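Local coordinates for caspase-3 (Porites astreoides, PDB 6WI4), which probably acts as a coral cysteine protease of apoptosis, cleaving target proteins after aspartate as caspases do, at residues A63-I68 with G101-K106; D81-S86 with T116-K121; I87-H90 with V95-G98; G120-F125 with K224-F229. One frame throughout, in Å; residues are numbered along the deposited sequence.

Interaction 1. Residues A63-I68 with G101-K106; sequences AEIRRI and GTMAIK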
loop_
_atom_site.group_PDB
_atom_site.type_symbol
_atom_site.label_atom_id
_atom_site.label_comp_id
_atom_site.label_asym_id
_atom_site.label_seq_id
_atom_site.Cartn_x
_atom_site.Cartn_y
_atom_site.Cartn_z
ATOM N N ALA A 63 -11.083 -9.847 -11.395
ATOM C CA ALA A 63 -12.054 -10.699 -10.723
ATOM C C ALA A 63 -11.437 -11.375 -9.508
ATOM O O ALA A 63 -12.090 -11.517 -8.466
ATOM C CB ALA A 63 -12.601 -11.737 -11.700
ATOM N N GLU A 64 -10.168 -11.767 -9.615
ATOM C CA GLU A 64 -9.495 -12.396 -8.486
ATOM C C GLU A 64 -9.233 -11.398 -7.369
ATOM O O GLU A 64 -9.359 -11.747 -6.191
ATOM C CB GLU A 64 -8.201 -13.044 -8.954
ATOM C CG GLU A 64 -8.475 -14.301 -9.784
ATOM C CD GLU A 64 -7.260 -14.835 -10.492
ATOM O OE1 GLU A 64 -6.352 -14.045 -10.836
ATOM O OE2 GLU A 64 -7.227 -16.064 -10.733
ATOM N N ILE A 65 -8.881 -10.154 -7.715
ATOM C CA ILE A 65 -8.719 -9.120 -6.694
ATOM C C ILE A 65 -10.033 -8.912 -5.953
ATOM O O ILE A 65 -10.069 -8.854 -4.718
ATOM C CB ILE A 65 -8.204 -7.811 -7.327
ATOM C CG1 ILE A 65 -6.792 -8.001 -7.881
ATOM C CG2 ILE A 65 -8.197 -6.694 -6.300
ATOM C CD1 ILE A 65 -6.314 -6.838 -8.730
ATOM N N ARG A 66 -11.138 -8.826 -6.699
ATOM C CA ARG A 66 -12.442 -8.659 -6.069
ATOM C C ARG A 66 -12.786 -9.862 -5.194
ATOM O O ARG A 66 -13.338 -9.701 -4.097
ATOM C CB ARG A 66 -13.517 -8.439 -7.138
ATOM C CG ARG A 66 -13.385 -7.115 -7.899
ATOM C CD ARG A 66 -14.675 -6.754 -8.626
ATOM N NE ARG A 66 -14.596 -5.412 -9.201
ATOM C CZ ARG A 66 -14.270 -5.165 -10.463
ATOM N NH1 ARG A 66 -14.211 -3.915 -10.905
ATOM N NH2 ARG A 66 -14.005 -6.171 -11.283
ATOM N N ARG A 67 -12.432 -11.071 -5.641
ATOM C CA ARG A 67 -12.678 -12.253 -4.820
ATOM C C ARG A 67 -11.911 -12.173 -3.505
ATOM O O ARG A 67 -12.465 -12.457 -2.433
ATOM C CB ARG A 67 -12.298 -13.521 -5.589
ATOM C CG ARG A 67 -12.390 -14.805 -4.745
ATOM C CD ARG A 67 -11.871 -16.046 -5.492
ATOM N NE ARG A 67 -11.708 -17.181 -4.579
ATOM C CZ ARG A 67 -11.573 -18.456 -4.950
ATOM N NH1 ARG A 67 -11.417 -19.397 -4.024
ATOM N NH2 ARG A 67 -11.573 -18.799 -6.235
ATOM N N ILE A 68 -10.638 -11.768 -3.564
ATOM C CA ILE A 68 -9.840 -11.650 -2.346
ATOM C C ILE A 68 -10.464 -10.634 -1.397
ATOM O O ILE A 68 -10.601 -10.883 -0.192
ATOM C CB ILE A 68 -8.387 -11.282 -2.691
ATOM C CG1 ILE A 68 -7.710 -12.437 -3.427
ATOM C CG2 ILE A 68 -7.605 -10.989 -1.427
ATOM C CD1 ILE A 68 -6.476 -12.015 -4.202
ATOM N N GLY A 101 -6.912 -5.647 -16.730
ATOM C CA GLY A 101 -7.486 -4.333 -16.947
ATOM C C GLY A 101 -7.625 -3.563 -15.647
ATOM O O GLY A 101 -7.155 -3.991 -14.592
ATOM N N THR A 102 -8.318 -2.433 -15.744
ATOM C CA THR A 102 -8.383 -1.469 -14.655
ATOM C C THR A 102 -9.625 -1.665 -13.797
ATOM O O THR A 102 -10.669 -2.135 -14.260
ATOM C CB THR A 102 -8.371 -0.031 -15.185
ATOM O OG1 THR A 102 -9.501 0.171 -16.048
ATOM C CG2 THR A 102 -7.104 0.249 -15.949
ATOM N N MET A 103 -9.502 -1.278 -12.533
ATOM C CA MET A 103 -10.641 -1.174 -11.638
ATOM C C MET A 103 -10.437 0.026 -10.730
ATOM O O MET A 103 -9.307 0.437 -10.461
ATOM C CB MET A 103 -10.840 -2.445 -10.804
ATOM C CG MET A 103 -9.592 -2.913 -10.097
ATOM S SD MET A 103 -9.817 -4.427 -9.143
ATOM C CE MET A 103 -11.012 -3.880 -7.936
ATOM N N ALA A 104 -11.545 0.590 -10.263
ATOM C CA ALA A 104 -11.478 1.763 -9.403
ATOM C C ALA A 104 -11.012 1.380 -8.005
ATOM O O ALA A 104 -11.463 0.383 -7.438
ATOM C CB ALA A 104 -12.841 2.444 -9.324
ATOM N N ILE A 105 -10.113 2.194 -7.443
ATOM C CA ILE A 105 -9.643 1.970 -6.078
ATOM C C ILE A 105 -10.796 2.074 -5.084
ATOM O O ILE A 105 -10.820 1.364 -4.072
ATOM C CB ILE A 105 -8.500 2.962 -5.754
ATOM C CG1 ILE A 105 -7.226 2.563 -6.500
ATOM C CG2 ILE A 105 -8.233 3.030 -4.264
ATOM C CD1 ILE A 105 -6.092 3.558 -6.361
ATOM N N LYS A 106 -11.776 2.938 -5.359
ATOM C CA LYS A 106 -12.959 3.022 -4.502
ATOM C C LYS A 106 -13.653 1.672 -4.352
ATOM O O LYS A 106 -14.201 1.379 -3.284
ATOM C CB LYS A 106 -13.937 4.053 -5.059
ATOM C CG LYS A 106 -13.461 5.484 -4.949
#

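Interaction 2. Residues D81-S86 with T116-K121; sequences DAFIFS and TTLVGK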
loop_
_atom_site.group_PDB
_atom_site.type_symbol
_atom_site.label_atom_id
_atom_site.label_comp_id
_atom_site.label_asym_id
_atom_site.label_seq_id
_atom_site.Cartn_x
_atom_site.Cartn_y
_atom_site.Cartn_z
ATOM N N ASP A 81 -7.149 -6.919 15.747
ATOM C CA ASP A 81 -7.143 -5.501 16.080
ATOM C C ASP A 81 -7.082 -4.587 14.865
ATOM O O ASP A 81 -7.356 -3.388 15.002
ATOM C CB ASP A 81 -5.939 -5.165 16.971
ATOM C CG ASP A 81 -6.062 -5.734 18.378
ATOM O OD1 ASP A 81 -7.199 -5.851 18.882
ATOM O OD2 ASP A 81 -5.008 -6.055 18.958
ATOM N N ALA A 82 -6.715 -5.105 13.697
ATOM C CA ALA A 82 -6.394 -4.250 12.558
ATOM C C ALA A 82 -6.452 -5.087 11.288
ATOM O O ALA A 82 -6.521 -6.315 11.343
ATOM C CB ALA A 82 -5.015 -3.608 12.730
ATOM N N PHE A 83 -6.398 -4.409 10.138
ATOM C CA PHE A 83 -6.383 -5.072 8.834
ATOM C C PHE A 83 -5.460 -4.305 7.905
ATOM O O PHE A 83 -5.467 -3.072 7.913
ATOM C CB PHE A 83 -7.789 -5.150 8.220
ATOM C CG PHE A 83 -7.818 -5.696 6.814
ATOM C CD1 PHE A 83 -7.558 -7.037 6.575
ATOM C CD2 PHE A 83 -8.119 -4.873 5.738
ATOM C CE1 PHE A 83 -7.580 -7.542 5.278
ATOM C CE2 PHE A 83 -8.142 -5.369 4.443
ATOM C CZ PHE A 83 -7.872 -6.712 4.216
ATOM N N ILE A 84 -4.684 -5.030 7.096
ATOM C CA ILE A 84 -3.777 -4.433 6.116
ATOM C C ILE A 84 -4.094 -4.991 4.739
ATOM O O ILE A 84 -4.226 -6.210 4.580
ATOM C CB ILE A 84 -2.306 -4.709 6.471
ATOM C CG1 ILE A 84 -1.903 -3.896 7.698
ATOM C CG2 ILE A 84 -1.386 -4.430 5.264
ATOM C CD1 ILE A 84 -0.487 -4.193 8.182
ATOM N N PHE A 85 -4.179 -4.106 3.745
ATOM C CA PHE A 85 -4.283 -4.484 2.339
ATOM C C PHE A 85 -3.222 -3.727 1.555
ATOM O O PHE A 85 -3.114 -2.506 1.684
ATOM C CB PHE A 85 -5.677 -4.166 1.783
ATOM C CG PHE A 85 -5.838 -4.482 0.328
ATOM C CD1 PHE A 85 -5.453 -3.566 -0.648
ATOM C CD2 PHE A 85 -6.407 -5.675 -0.068
ATOM C CE1 PHE A 85 -5.603 -3.853 -1.985
ATOM C CE2 PHE A 85 -6.563 -5.966 -1.418
ATOM C CZ PHE A 85 -6.170 -5.050 -2.369
ATOM N N SER A 86 -2.453 -4.431 0.730
ATOM C CA SER A 86 -1.428 -3.760 -0.061
ATOM C C SER A 86 -1.441 -4.320 -1.472
ATOM O O SER A 86 -1.708 -5.503 -1.684
ATOM C CB SER A 86 -0.032 -3.909 0.574
ATOM O OG SER A 86 0.383 -5.276 0.603
ATOM N N THR A 116 -18.579 -5.407 9.730
ATOM C CA THR A 116 -18.945 -5.016 11.089
ATOM C C THR A 116 -17.831 -5.302 12.086
ATOM O O THR A 116 -17.636 -4.537 13.042
ATOM C CB THR A 116 -20.236 -5.730 11.503
ATOM O OG1 THR A 116 -20.020 -7.144 11.494
ATOM C CG2 THR A 116 -21.351 -5.395 10.539
ATOM N N THR A 117 -17.080 -6.387 11.881
ATOM C CA THR A 117 -16.056 -6.767 12.843
ATOM C C THR A 117 -14.764 -5.972 12.687
ATOM O O THR A 117 -13.825 -6.200 13.454
ATOM C CB THR A 117 -15.762 -8.271 12.758
ATOM O OG1 THR A 117 -15.459 -8.646 11.409
ATOM C CG2 THR A 117 -16.973 -9.067 13.241
ATOM N N LEU A 118 -14.702 -5.031 11.746
ATOM C CA LEU A 118 -13.597 -4.082 11.683
ATOM C C LEU A 118 -13.995 -2.675 12.105
ATOM O O LEU A 118 -13.159 -1.768 12.044
ATOM C CB LEU A 118 -13.001 -4.034 10.270
ATOM C CG LEU A 118 -12.126 -5.239 9.908
ATOM C CD1 LEU A 118 -11.689 -5.160 8.454
ATOM C CD2 LEU A 118 -10.935 -5.349 10.832
ATOM N N VAL A 119 -15.245 -2.453 12.512
ATOM C CA VAL A 119 -15.635 -1.113 12.946
ATOM C C VAL A 119 -14.804 -0.720 14.158
ATOM O O VAL A 119 -14.613 -1.508 15.092
ATOM C CB VAL A 119 -17.142 -1.060 13.235
ATOM C CG1 VAL A 119 -17.523 0.265 13.904
ATOM C CG2 VAL A 119 -17.920 -1.233 11.938
ATOM N N GLY A 120 -14.275 0.505 14.129
ATOM C CA GLY A 120 -13.426 1.004 15.183
ATOM C C GLY A 120 -11.978 0.590 15.081
ATOM O O GLY A 120 -11.163 1.034 15.898
ATOM N N LYS A 121 -11.631 -0.251 14.112
ATOM C CA LYS A 121 -10.284 -0.793 13.999
ATOM C C LYS A 121 -9.567 -0.214 12.781
ATOM O O LYS A 121 -10.193 0.049 11.751
ATOM C CB LYS A 121 -10.322 -2.322 13.879
ATOM C CG LYS A 121 -10.928 -2.998 15.111
ATOM C CD LYS A 121 -11.083 -4.497 14.920
ATOM C CE LYS A 121 -11.723 -5.117 16.166
ATOM N NZ LYS A 121 -12.086 -6.549 15.937
#

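Interaction 3. Residues I87-H90 with V95-G98; sequences ILTH and VIYG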
loop_
_atom_site.group_PDB
_atom_site.type_symbol
_atom_site.label_atom_id
_atom_site.label_comp_id
_atom_site.label_asym_id
_atom_site.label_seq_id
_atom_site.Cartn_x
_atom_site.Cartn_y
_atom_site.Cartn_z
ATOM N N ILE A 87 -1.164 -3.461 -2.444
ATOM C CA ILE A 87 -1.132 -3.912 -3.827
ATOM C C ILE A 87 -0.003 -3.208 -4.559
ATOM O O ILE A 87 0.242 -2.014 -4.367
ATOM C CB ILE A 87 -2.493 -3.713 -4.530
ATOM C CG1 ILE A 87 -2.463 -4.360 -5.921
ATOM C CG2 ILE A 87 -2.883 -2.245 -4.567
ATOM C CD1 ILE A 87 -3.862 -4.625 -6.502
ATOM N N LEU A 88 0.702 -3.981 -5.379
ATOM C CA LEU A 88 1.849 -3.544 -6.161
ATOM C C LEU A 88 1.497 -3.813 -7.616
ATOM O O LEU A 88 1.407 -4.976 -8.023
ATOM C CB LEU A 88 3.106 -4.314 -5.739
ATOM C CG LEU A 88 3.279 -4.594 -4.244
ATOM C CD1 LEU A 88 4.416 -5.602 -4.049
ATOM C CD2 LEU A 88 3.580 -3.298 -3.494
ATOM N N THR A 89 1.262 -2.761 -8.396
ATOM C CA THR A 89 0.703 -2.969 -9.733
ATOM C C THR A 89 0.834 -1.677 -10.535
ATOM O O THR A 89 1.366 -0.673 -10.052
ATOM C CB THR A 89 -0.754 -3.447 -9.643
ATOM O OG1 THR A 89 -1.218 -3.856 -10.940
ATOM C CG2 THR A 89 -1.696 -2.373 -9.071
ATOM N N HIS A 90 0.348 -1.710 -11.777
ATOM C CA HIS A 90 0.202 -0.488 -12.552
ATOM C C HIS A 90 -1.042 0.274 -12.102
ATOM O O HIS A 90 -1.960 -0.284 -11.494
ATOM C CB HIS A 90 0.101 -0.807 -14.049
ATOM C CG HIS A 90 1.425 -1.063 -14.696
ATOM N ND1 HIS A 90 2.434 -0.131 -14.691
ATOM C CD2 HIS A 90 1.902 -2.129 -15.382
ATOM C CE1 HIS A 90 3.487 -0.610 -15.328
ATOM N NE2 HIS A 90 3.185 -1.820 -15.768
ATOM N N VAL A 95 -7.351 4.520 -10.257
ATOM C CA VAL A 95 -7.521 3.131 -10.667
ATOM C C VAL A 95 -6.233 2.346 -10.441
ATOM O O VAL A 95 -5.127 2.893 -10.432
ATOM C CB VAL A 95 -7.954 2.994 -12.148
ATOM C CG1 VAL A 95 -9.268 3.714 -12.394
ATOM C CG2 VAL A 95 -6.886 3.516 -13.078
ATOM N N ILE A 96 -6.398 1.034 -10.278
ATOM C CA ILE A 96 -5.278 0.101 -10.276
ATOM C C ILE A 96 -5.567 -0.979 -11.309
ATOM O O ILE A 96 -6.709 -1.180 -11.739
ATOM C CB ILE A 96 -5.009 -0.534 -8.889
ATOM C CG1 ILE A 96 -6.275 -1.168 -8.316
ATOM C CG2 ILE A 96 -4.406 0.500 -7.927
ATOM C CD1 ILE A 96 -6.322 -2.689 -8.471
ATOM N N TYR A 97 -4.511 -1.669 -11.725
ATOM C CA TYR A 97 -4.628 -2.709 -12.739
ATOM C C TYR A 97 -4.662 -4.091 -12.106
ATOM O O TYR A 97 -3.764 -4.455 -11.337
ATOM C CB TYR A 97 -3.466 -2.649 -13.731
ATOM C CG TYR A 97 -3.645 -1.674 -14.873
ATOM C CD1 TYR A 97 -3.416 -0.324 -14.694
ATOM C CD2 TYR A 97 -4.006 -2.119 -16.137
ATOM C CE1 TYR A 97 -3.561 0.569 -15.742
ATOM C CE2 TYR A 97 -4.155 -1.238 -17.186
ATOM C CZ TYR A 97 -3.924 0.102 -16.985
ATOM O OH TYR A 97 -4.071 0.992 -18.028
ATOM N N GLY A 98 -5.686 -4.870 -12.446
ATOM C CA GLY A 98 -5.530 -6.311 -12.454
ATOM C C GLY A 98 -4.695 -6.711 -13.660
ATOM O O GLY A 98 -4.348 -5.888 -14.508
#

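Interaction 4. Residues G120-F125 with K224-F229; sequences GKPKMF and KELYFF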
loop_
_atom_site.group_PDB
_atom_site.type_symbol
_atom_site.label_atom_id
_atom_site.label_comp_id
_atom_site.label_asym_id
_atom_site.label_seq_id
_atom_site.Cartn_x
_atom_site.Cartn_y
_atom_site.Cartn_z
ATOM N N GLY A 120 -14.275 0.505 14.129
ATOM C CA GLY A 120 -13.426 1.004 15.183
ATOM C C GLY A 120 -11.978 0.590 15.081
ATOM O O GLY A 120 -11.163 1.034 15.898
ATOM N N LYS A 121 -11.631 -0.251 14.112
ATOM C CA LYS A 121 -10.284 -0.793 13.999
ATOM C C LYS A 121 -9.567 -0.214 12.781
ATOM O O LYS A 121 -10.193 0.049 11.751
ATOM C CB LYS A 121 -10.322 -2.322 13.879
ATOM C CG LYS A 121 -10.928 -2.998 15.111
ATOM C CD LYS A 121 -11.083 -4.497 14.920
ATOM C CE LYS A 121 -11.723 -5.117 16.166
ATOM N NZ LYS A 121 -12.086 -6.549 15.937
ATOM N N PRO A 122 -8.253 -0.013 12.872
ATOM C CA PRO A 122 -7.518 0.569 11.742
ATOM C C PRO A 122 -7.527 -0.345 10.528
ATOM O O PRO A 122 -7.269 -1.550 10.623
ATOM C CB PRO A 122 -6.105 0.778 12.296
ATOM C CG PRO A 122 -6.035 -0.021 13.550
ATOM C CD PRO A 122 -7.419 -0.164 14.076
ATOM N N LYS A 123 -7.835 0.251 9.380
ATOM C CA LYS A 123 -7.855 -0.424 8.087
ATOM C C LYS A 123 -6.843 0.290 7.216
ATOM O O LYS A 123 -7.094 1.413 6.767
ATOM C CB LYS A 123 -9.254 -0.383 7.475
ATOM C CG LYS A 123 -10.303 -1.077 8.366
ATOM C CD LYS A 123 -11.725 -0.692 8.001
ATOM C CE LYS A 123 -12.220 0.555 8.752
ATOM N NZ LYS A 123 -12.565 0.275 10.181
ATOM N N MET A 124 -5.700 -0.348 7.004
ATOM C CA MET A 124 -4.558 0.271 6.339
ATOM C C MET A 124 -4.456 -0.235 4.911
ATOM O O MET A 124 -4.437 -1.446 4.682
ATOM C CB MET A 124 -3.267 -0.044 7.087
ATOM C CG MET A 124 -3.221 0.503 8.499
ATOM S SD MET A 124 -1.902 -0.262 9.456
ATOM C CE MET A 124 -2.832 -1.558 10.281
ATOM N N PHE A 125 -4.347 0.687 3.961
ATOM C CA PHE A 125 -4.154 0.347 2.557
ATOM C C PHE A 125 -2.848 0.958 2.072
ATOM O O PHE A 125 -2.598 2.146 2.302
ATOM C CB PHE A 125 -5.333 0.850 1.724
ATOM C CG PHE A 125 -6.582 0.077 1.951
ATOM C CD1 PHE A 125 -7.306 0.234 3.118
ATOM C CD2 PHE A 125 -7.017 -0.844 1.016
ATOM C CE1 PHE A 125 -8.457 -0.504 3.341
ATOM C CE2 PHE A 125 -8.156 -1.581 1.237
ATOM C CZ PHE A 125 -8.879 -1.406 2.400
ATOM N N LYS A 224 -7.291 8.067 15.955
ATOM C CA LYS A 224 -6.326 7.869 17.021
ATOM C C LYS A 224 -4.954 7.703 16.387
ATOM O O LYS A 224 -4.838 7.490 15.179
ATOM C CB LYS A 224 -6.676 6.633 17.866
ATOM C CG LYS A 224 -8.094 6.618 18.411
ATOM C CD LYS A 224 -8.385 5.319 19.158
ATOM C CE LYS A 224 -9.824 5.267 19.612
ATOM N NZ LYS A 224 -10.152 3.944 20.226
ATOM N N GLU A 225 -3.911 7.780 17.215
ATOM C CA GLU A 225 -2.582 7.383 16.765
ATOM C C GLU A 225 -2.525 5.867 16.615
ATOM O O GLU A 225 -3.093 5.121 17.422
ATOM C CB GLU A 225 -1.509 7.859 17.746
ATOM C CG GLU A 225 -1.007 9.264 17.468
ATOM C CD GLU A 225 -1.945 10.323 17.992
ATOM O OE1 GLU A 225 -2.034 10.470 19.228
ATOM O OE2 GLU A 225 -2.596 11.004 17.168
ATOM N N LEU A 226 -1.852 5.411 15.568
ATOM C CA LEU A 226 -1.668 3.985 15.315
ATOM C C LEU A 226 -0.218 3.652 15.647
ATOM O O LEU A 226 0.687 3.922 14.858
ATOM C CB LEU A 226 -2.011 3.627 13.872
ATOM C CG LEU A 226 -2.304 2.165 13.515
ATOM C CD1 LEU A 226 -2.786 2.078 12.074
ATOM C CD2 LEU A 226 -1.109 1.265 13.727
ATOM N N TYR A 227 -0.011 3.065 16.818
ATOM C CA TYR A 227 1.266 2.482 17.200
ATOM C C TYR A 227 1.184 0.973 17.031
ATOM O O TYR A 227 0.254 0.342 17.539
ATOM C CB TYR A 227 1.606 2.805 18.654
ATOM C CG TYR A 227 1.938 4.248 18.952
ATOM C CD1 TYR A 227 3.231 4.729 18.781
ATOM C CD2 TYR A 227 0.975 5.108 19.444
ATOM C CE1 TYR A 227 3.547 6.041 19.078
ATOM C CE2 TYR A 227 1.284 6.423 19.745
ATOM C CZ TYR A 227 2.569 6.879 19.556
ATOM O OH TYR A 227 2.887 8.188 19.847
ATOM N N PHE A 228 2.158 0.399 16.321
ATOM C CA PHE A 228 2.169 -1.050 16.150
ATOM C C PHE A 228 2.556 -1.778 17.434
ATOM O O PHE A 228 2.197 -2.949 17.593
ATOM C CB PHE A 228 3.097 -1.432 14.989
ATOM C CG PHE A 228 2.517 -1.107 13.643
ATOM C CD1 PHE A 228 1.522 -1.892 13.099
ATOM C CD2 PHE A 228 2.938 0.012 12.947
ATOM C CE1 PHE A 228 0.968 -1.589 11.868
ATOM C CE2 PHE A 228 2.388 0.327 11.717
ATOM C CZ PHE A 228 1.408 -0.464 11.174
ATOM N N PHE A 229 3.235 -1.109 18.362
ATOM C CA PHE A 229 3.641 -1.708 19.636
ATOM C C PHE A 229 3.402 -0.689 20.736
ATOM O O PHE A 229 4.341 -0.101 21.283
ATOM C CB PHE A 229 5.099 -2.159 19.578
ATOM C CG PHE A 229 5.346 -3.187 18.510
ATOM C CD1 PHE A 229 5.091 -4.526 18.757
ATOM C CD2 PHE A 229 5.788 -2.808 17.251
ATOM C CE1 PHE A 229 5.297 -5.482 17.771
ATOM C CE2 PHE A 229 5.994 -3.766 16.250
ATOM C CZ PHE A 229 5.746 -5.100 16.515
HETATM O O HOH W 1 -11.818 2.641 18.043
#

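Interaction 1. Residues A63-I68 with G101-K106
Met103 of strand 101-104 is the residue through which this segment meets Ile65 and Arg66 of helix 62-73. Ahead of it in the strand, Thr102 reaches the same helix through its backbone, its O accepting a bond from Arg62 NH1. Met103 comes next and supplies 86 Å² of the 169 Å² buried by the pair. Its backbone pairs with Ile96 in the small antiparallel sheet, while its side chain leaves toward the helix. Its CG lies between the backbone N and the carbonyl carbon (chi1 51°), the chain runs straight on to the sulfur, and a bend at chi3 (-63°) swings the methyl round to Arg66. Each part of the chain therefore has its own contact. At the root, Met103 CB is 3.7 Å from Arg66 NH1. SD rests against Ile65, with Met103 SD to Ile65 CG2 at 4.0 Å, the two side chains meeting at a slant. CE lies over one face of the Arg66 guanidinium, 4.1 Å from Arg66 NE, and also touches Arg66 CG at 4.0 Å. Arg66 is extended from CG to NE and comes from the direction opposite to Met103, so the two chains overlap along their length. Further on, in helix 105-110, Asp107 offers Arg66 NH1 a long, weak ion pair, and Leu108 touches both Ile65 and Met103 on the apolar side. No hydrogen bond joins the two segments. The chemistry is thus dispersion between a flexible thioether and its neighbours, with the flat arginine group lying at the exposed margin of a buried methionine.

Interaction 2. Residues D81-S86 with T116-K121
Phe83 meets Leu118 at the root of its ring: Leu118 CD1 lies obliquely to the ring and 3.9 Å from Phe83 CB, with Leu118 CD2 close behind at 4.1 Å from the same CB. With CG anti to the backbone N (chi1 174°), the Phe83 ring is carried away from the loop and meets the ring of Phe112, their planes about 30° apart. The other flat group, the carboxylate of Asp81, also looks elsewhere: its OD2 accepts the backbone N-H groups of Asn7 and Lys8. It makes no salt bridge with Lys121, since Asp81 OD1 is 5.7 Å from Lys121 NZ. What Asp81 gives the loop is its carbonyl. The extended lysine chain passes alongside it, Lys121 CB lying 3.3 Å and CG 3.6 Å from Asp81 O. Beyond this, Lys121 NZ donates to Thr117 O at 3.1 Å, approaching at a C=O...N angle of 164°, and also to the carbonyls of His77 and Tyr80. A leucine in place of Lys121 would probably leave these three carbonyl oxygens without their shared donor. The loop turns at Leu118-Lys121: Lys121 N bonds to Leu118 O at 3.0 Å, and Gly120 takes a positive phi. This is a type II beta turn, placed where the chain enters strand 123-128 beside the parallel strand 83-88 of the caspase alpha/beta fold.

Interaction 3. Residues I87-H90 with V95-G98
Thr89 and His90, at the C-terminal end of central strand 83-88, fasten to Tyr97 in the middle strand of the small antiparallel sheet that caspases carry beside the main one. Two hydrogen bonds running in opposite senses make the join. Thr89 OG1 donates to Tyr97 O at 2.6 Å, tilted 17° from the carbonyl plane; the hydroxyl gets there because OG1 stands anti to the backbone N (chi1 -171°). Tyr97 N returns a bond to His90 O at 2.9 Å, with an N-H...O angle of 144°. That same His90 O lies in the plane of the Tyr97 ring, at its edge, 3.5 Å from Tyr97 CD1, and His90 CB touches CD1 at 3.6 Å. Next to the polar pair is an apolar patch. Thr89 CG2 packs 3.8 Å from Ile96 CB, the side chains crossing at about a right angle, and the CD1 atoms of Ile87 and Ile96 meet tip to tip at 3.7 Å. The imidazole turns away from Tyr97: His90 NE2 bonds to Tyr31 O, its ring meets that of Phe22, and His90 packs on the backbone of the bound peptide. Tyr97 O is gripped twice, by the threonine hydroxyl and by Asn19 ND2. Both carbonyls, Tyr97 O and His90 O, thus have a partner across the contact, and this pairing probably helps hold the backbone of His90 beside the bound peptide while its imidazole is positioned by other residues.

Interaction 4. Residues G120-F125 with K224-F229
Leu226 pushes its CD1 methyl into a shallow hollow formed by Pro122 and Met124. Leu226 CD1 is equally close to Pro122 CB on one flank and Met124 SD on the other, 3.6 Å each. The other methyl, Leu226 CD2, sits 3.9 Å above the plane of the Phe228 ring, over its centre, so the leucine wedges between the proline and the aromatic residue. Met124 comes from the opposite direction to Phe228, and its SD touches Phe228 CZ at 3.7 Å. The sulfur lies 4.9 Å from the ring centroid and 70° off its normal, an oblique Met-aromatic contact. A bend at chi3 (-96°) brings the Met124 methyl beside the same ring. An alanine at Met124 is likely to open a gap beside Leu226 CD1 and leave the Phe228 ring without its sulfur neighbour. At the margin, one water joins the segments, donating to Gly120 O at 2.8 Å and accepting from Lys224 NZ at 3.0 Å. Ile186 touches Met124, Leu226 and Phe228 alike, so the C-terminal loop and helix 186-197 together cover this part of the sheet near Met124, consistent with the layered alpha/beta caspase fold.

How the interactions relate
Interactions 2 and 4 lie close, centres about 8 Å apart, and share Gly120 and Lys121; backbone bonds between Phe83, Phe85 and Met124 tie their neighbouring parallel strands. Interactions 1 and 3, centres about 9 Å apart, share neighbouring strands of the small antiparallel sheet. Interaction 3 also continues strand 83-88 from interaction 2, toward the end where the peptide binds. All four are mainly buried, but interaction 1 includes an exposed arginine and interaction 4 a water at its margin. Direct hydrogen bonds cross only interaction 3; interactions 1 and 4 rely on methionine sulfur and methyl packing, and interaction 2 on a leucine methyl against Phe83 and a lysine chain along a carbonyl.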